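Local coordinates for uncharacterized CBS-domain protein (Klebsiella pneumoniae subsp. pneumoniae, PDB 3HF7), which is of unknown function but binds AMP through its CBS-domain pair, part of a membrane protein whose family may also bind flavin adenine dinucleotide, at residues I19-D22 with R28-T31; D43-A48 with G110-L115. All coordinates share one frame; numbering follows the deposited sequence.

Interaction 1 (I19-D22 with R28-T31)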
loop_
_atom_site.group_PDB
_atom_site.type_symbol
_atom_site.label_atom_id
_atom_site.label_comp_id
_atom_site.label_asym_id
_atom_site.label_seq_id
_atom_site.Cartn_x
_atom_site.Cartn_y
_atom_site.Cartn_z
ATOM N N ILE A 19 9.912 -5.833 7.079
ATOM C CA ILE A 19 9.955 -7.282 7.153
ATOM C C ILE A 19 11.260 -7.755 7.787
ATOM O O ILE A 19 11.464 -8.962 7.949
ATOM C CB ILE A 19 9.687 -7.964 5.793
ATOM C CG1 ILE A 19 10.903 -7.879 4.880
ATOM C CG2 ILE A 19 8.456 -7.362 5.140
ATOM C CD1 ILE A 19 10.732 -8.694 3.613
ATOM N N ASN A 20 12.131 -6.811 8.157
ATOM C CA ASN A 20 13.319 -7.136 8.958
ATOM C C ASN A 20 13.075 -7.363 10.460
ATOM O O ASN A 20 13.900 -7.989 11.121
ATOM C CB ASN A 20 14.433 -6.108 8.756
ATOM C CG ASN A 20 15.208 -6.337 7.474
ATOM O OD1 ASN A 20 15.114 -7.395 6.856
ATOM N ND2 ASN A 20 15.979 -5.334 7.062
ATOM N N ASP A 21 11.962 -6.873 11.001
ATOM C CA ASP A 21 11.658 -7.118 12.418
ATOM C C ASP A 21 11.538 -8.608 12.776
ATOM O O ASP A 21 11.231 -9.441 11.929
ATOM C CB ASP A 21 10.395 -6.380 12.827
ATOM C CG ASP A 21 10.530 -4.890 12.672
ATOM O OD1 ASP A 21 9.512 -4.211 12.423
ATOM O OD2 ASP A 21 11.670 -4.392 12.787
ATOM N N ASP A 22 11.801 -8.943 14.033
ATOM C CA ASP A 22 11.613 -10.309 14.482
ATOM C C ASP A 22 10.153 -10.646 14.284
ATOM O O ASP A 22 9.294 -9.773 14.330
ATOM C CB ASP A 22 11.985 -10.473 15.944
ATOM C CG ASP A 22 11.206 -9.544 16.843
ATOM O OD1 ASP A 22 11.353 -8.316 16.695
ATOM O OD2 ASP A 22 10.436 -10.033 17.695
ATOM N N ARG A 28 2.575 -8.795 15.461
ATOM C CA ARG A 28 1.961 -7.805 16.321
ATOM C C ARG A 28 1.539 -6.598 15.471
ATOM O O ARG A 28 0.415 -6.112 15.611
ATOM C CB ARG A 28 2.920 -7.395 17.437
ATOM C CG ARG A 28 2.253 -6.678 18.623
ATOM C CD ARG A 28 3.239 -6.457 19.793
ATOM N NE ARG A 28 4.539 -5.946 19.327
ATOM C CZ ARG A 28 5.710 -6.587 19.437
ATOM N NH1 ARG A 28 5.791 -7.780 20.027
ATOM N NH2 ARG A 28 6.815 -6.020 18.961
ATOM N N GLN A 29 2.414 -6.141 14.566
ATOM C CA GLN A 29 2.107 -4.974 13.723
ATOM C C GLN A 29 0.962 -5.253 12.756
ATOM O O GLN A 29 0.092 -4.406 12.528
ATOM C CB GLN A 29 3.328 -4.554 12.925
ATOM C CG GLN A 29 4.349 -3.767 13.711
ATOM C CD GLN A 29 5.592 -3.504 12.894
ATOM O OE1 GLN A 29 5.567 -2.727 11.932
ATOM N NE2 GLN A 29 6.693 -4.158 13.265
ATOM N N LEU A 30 0.985 -6.450 12.187
ATOM C CA LEU A 30 -0.013 -6.880 11.241
ATOM C C LEU A 30 -1.388 -6.863 11.887
ATOM O O LEU A 30 -2.306 -6.225 11.395
ATOM C CB LEU A 30 0.341 -8.276 10.767
ATOM C CG LEU A 30 -0.473 -8.855 9.630
ATOM C CD1 LEU A 30 -0.196 -8.051 8.394
ATOM C CD2 LEU A 30 -0.057 -10.291 9.445
ATOM N N THR A 31 -1.516 -7.536 13.024
ATOM C CA THR A 31 -2.791 -7.598 13.741
ATOM C C THR A 31 -3.288 -6.236 14.240
ATOM O O THR A 31 -4.472 -6.083 14.497
ATOM C CB THR A 31 -2.725 -8.597 14.916
ATOM O OG1 THR A 31 -1.738 -8.169 15.858
ATOM C CG2 THR A 31 -2.363 -9.988 14.414
#

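Interaction 2 (D43-A48 with G110-L115)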
loop_
_atom_site.group_PDB
_atom_site.type_symbol
_atom_site.label_atom_id
_atom_site.label_comp_id
_atom_site.label_asym_id
_atom_site.label_seq_id
_atom_site.Cartn_x
_atom_site.Cartn_y
_atom_site.Cartn_z
ATOM N N ASP A 43 13.658 -2.565 5.563
ATOM C CA ASP A 43 14.458 -1.446 6.098
ATOM C C ASP A 43 13.784 -0.086 6.050
ATOM O O ASP A 43 13.685 0.612 7.061
ATOM C CB ASP A 43 15.804 -1.339 5.392
ATOM C CG ASP A 43 16.743 -2.446 5.778
ATOM O OD1 ASP A 43 16.662 -2.897 6.942
ATOM O OD2 ASP A 43 17.565 -2.860 4.928
ATOM N N SER A 44 13.351 0.302 4.860
ATOM C CA SER A 44 12.659 1.562 4.684
ATOM C C SER A 44 11.948 1.599 3.340
ATOM O O SER A 44 12.098 0.698 2.510
ATOM C CB SER A 44 13.635 2.744 4.786
ATOM O OG SER A 44 14.406 2.873 3.600
ATOM N N LEU A 45 11.204 2.682 3.126
ATOM C CA LEU A 45 10.457 2.882 1.906
ATOM C C LEU A 45 11.359 3.099 0.692
ATOM O O LEU A 45 10.885 3.347 -0.419
ATOM C CB LEU A 45 9.451 4.016 2.098
ATOM C CG LEU A 45 8.254 3.545 2.939
ATOM C CD1 LEU A 45 7.327 4.692 3.341
ATOM C CD2 LEU A 45 7.479 2.419 2.238
ATOM N N ASP A 46 12.664 2.970 0.900
ATOM C CA ASP A 46 13.589 2.894 -0.207
ATOM C C ASP A 46 13.521 1.530 -0.821
ATOM O O ASP A 46 14.024 1.313 -1.918
ATOM C CB ASP A 46 14.997 3.108 0.285
ATOM C CG ASP A 46 15.262 4.533 0.640
ATOM O OD1 ASP A 46 14.371 5.399 0.415
ATOM O OD2 ASP A 46 16.376 4.780 1.139
ATOM N N ASP A 47 12.925 0.595 -0.095
ATOM C CA ASP A 47 12.826 -0.764 -0.577
ATOM C C ASP A 47 11.447 -1.387 -0.321
ATOM O O ASP A 47 11.332 -2.440 0.317
ATOM C CB ASP A 47 13.957 -1.618 0.009
ATOM C CG ASP A 47 14.179 -2.895 -0.770
ATOM O OD1 ASP A 47 13.542 -3.087 -1.833
ATOM O OD2 ASP A 47 14.994 -3.719 -0.324
ATOM N N ALA A 48 10.410 -0.733 -0.833
ATOM C CA ALA A 48 9.058 -1.278 -0.785
ATOM C C ALA A 48 8.988 -2.551 -1.617
ATOM O O ALA A 48 9.514 -2.619 -2.727
ATOM C CB ALA A 48 8.067 -0.272 -1.282
ATOM N N GLY A 110 12.309 7.061 -8.482
ATOM C CA GLY A 110 11.818 5.853 -7.838
ATOM C C GLY A 110 11.547 6.121 -6.379
ATOM O O GLY A 110 11.431 5.202 -5.583
ATOM N N ASP A 111 11.409 7.396 -6.040
ATOM C CA ASP A 111 11.243 7.812 -4.670
ATOM C C ASP A 111 9.773 8.003 -4.280
ATOM O O ASP A 111 9.079 8.919 -4.784
ATOM C CB ASP A 111 11.998 9.116 -4.473
ATOM C CG ASP A 111 12.615 9.197 -3.128
ATOM O OD1 ASP A 111 13.611 8.473 -2.911
ATOM O OD2 ASP A 111 12.089 9.948 -2.286
ATOM N N ILE A 112 9.316 7.157 -3.355
ATOM C CA ILE A 112 7.940 7.166 -2.910
ATOM C C ILE A 112 7.629 8.462 -2.211
ATOM O O ILE A 112 8.326 8.833 -1.266
ATOM C CB ILE A 112 7.644 6.001 -1.979
ATOM C CG1 ILE A 112 8.014 4.677 -2.663
ATOM C CG2 ILE A 112 6.176 5.984 -1.608
ATOM C CD1 ILE A 112 8.022 3.480 -1.730
ATOM N N GLN A 113 6.591 9.149 -2.703
ATOM C CA GLN A 113 6.115 10.434 -2.154
ATOM C C GLN A 113 4.902 10.246 -1.241
ATOM O O GLN A 113 4.725 10.984 -0.258
ATOM C CB GLN A 113 5.696 11.397 -3.276
ATOM C CG GLN A 113 6.747 11.633 -4.321
ATOM C CD GLN A 113 7.984 12.293 -3.744
ATOM O OE1 GLN A 113 7.932 13.435 -3.278
ATOM N NE2 GLN A 113 9.101 11.573 -3.763
ATOM N N GLY A 114 4.043 9.287 -1.592
ATOM C CA GLY A 114 2.852 9.057 -0.793
ATOM C C GLY A 114 1.993 7.888 -1.217
ATOM O O GLY A 114 2.372 7.072 -2.074
ATOM N N LEU A 115 0.817 7.815 -0.609
ATOM C CA LEU A 115 -0.139 6.757 -0.892
ATOM C C LEU A 115 -1.425 7.407 -1.418
ATOM O O LEU A 115 -1.887 8.415 -0.878
ATOM C CB LEU A 115 -0.390 5.984 0.399
ATOM C CG LEU A 115 -1.325 4.797 0.598
ATOM C CD1 LEU A 115 -2.563 4.856 -0.258
ATOM C CD2 LEU A 115 -0.566 3.506 0.362
#

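Interaction 1 (I19-D22 with R28-T31)
D21 and Q29 join the loop after strand 16-18 to the last turn of helix 23-31 through a single side-chain bridge. Q29 NE2 donates to D21 OD1 over 2.9 Å, with a fairly straight N-H...O angle of 155°. The oxygen lies in the amide plane of Q29, but the amide N-H meets OD1 on the anti side and 26° out of the carboxylate plane. The two flat groups are twisted against each other, by about 50°, and the side chains cross at roughly a right angle. Beyond CG the chain of Q29 is extended, which carries its amide across to the loop. This bond is the one close spot. On the solvent side D22, the N-cap residue of the helix, has OD2 5.6 Å from R28 NH2, so any attraction is probably slight. The contact thus ties the lead-in of a helix back to its own last turn. Q29 NE2 also makes a weak hydrogen bond to S25 O, one turn earlier. Beneath this surface bridge Q29 touches I17 of strand 16-18, while L30, on the buried face of the helix, packs against I38 and L52 of the neighbouring strands and against helix 54-61.

Interaction 2 (D43-A48 with G110-L115)
Here the two halves of the CBS pair meet: the turn between strands 37-41 and 48-53 of one sheet leans on the start of strand 112-117 in the other. I112 carries the contact. Its CG1 stands anti to the carbonyl carbon (chi1 -55°) and its chain runs on extended, which brings CD1 up to L45 in the turn and to A48, where strand 48-53 starts. I112 CD1 lies 3.8 Å from A48 CB. L45 CB is 4.1 Å from I112 CD1, which also touches L45 CD2 and the carbonyl oxygen of L45. L45 crosses I112 at about a right angle, giving a small apolar patch.

Beside the patch the chemistry turns polar. D46 OD1 and D111 OD1 come within 4.6 Å of each other, but R11 sits by both: it forms a salt bridge with D46 and a long, weak ion pair with D111, and probably offsets their like charges. R11 also donates to I112 O. The turn itself is closed by the backbone bond from D47 N to S44 O, 2.7 Å. On the other segment Q113 NE2 reaches back to D111 O at 2.8 Å, almost straight, approaching from above the carbonyl plane. Q113 and G114 form a classic beta bulge against V105 of strand 102-106. I112 packs on L104 of that same strand, while L45 and A48 rest on V39 of strand 37-41.

Interaction 1 stays within one half of the CBS pair, tying a loop to the helix it leads into, whereas interaction 2 joins the two sheets with 61 residues of chain between its segments. The first is a surface contact resting on one polar bond; the second is partly buried and apolar, with charged groups along its margin. Their centres are 18 Å apart, yet the elements adjoin: D18 bonds to the backbone nitrogens of both N20 and D43, whose own side chains approach too closely for their weak bond to be more than doubtful. Neither contact forms the AMP pocket: L45 lies about 9 Å and Q29 about 11 Å from the nucleotide, measured from their side chains.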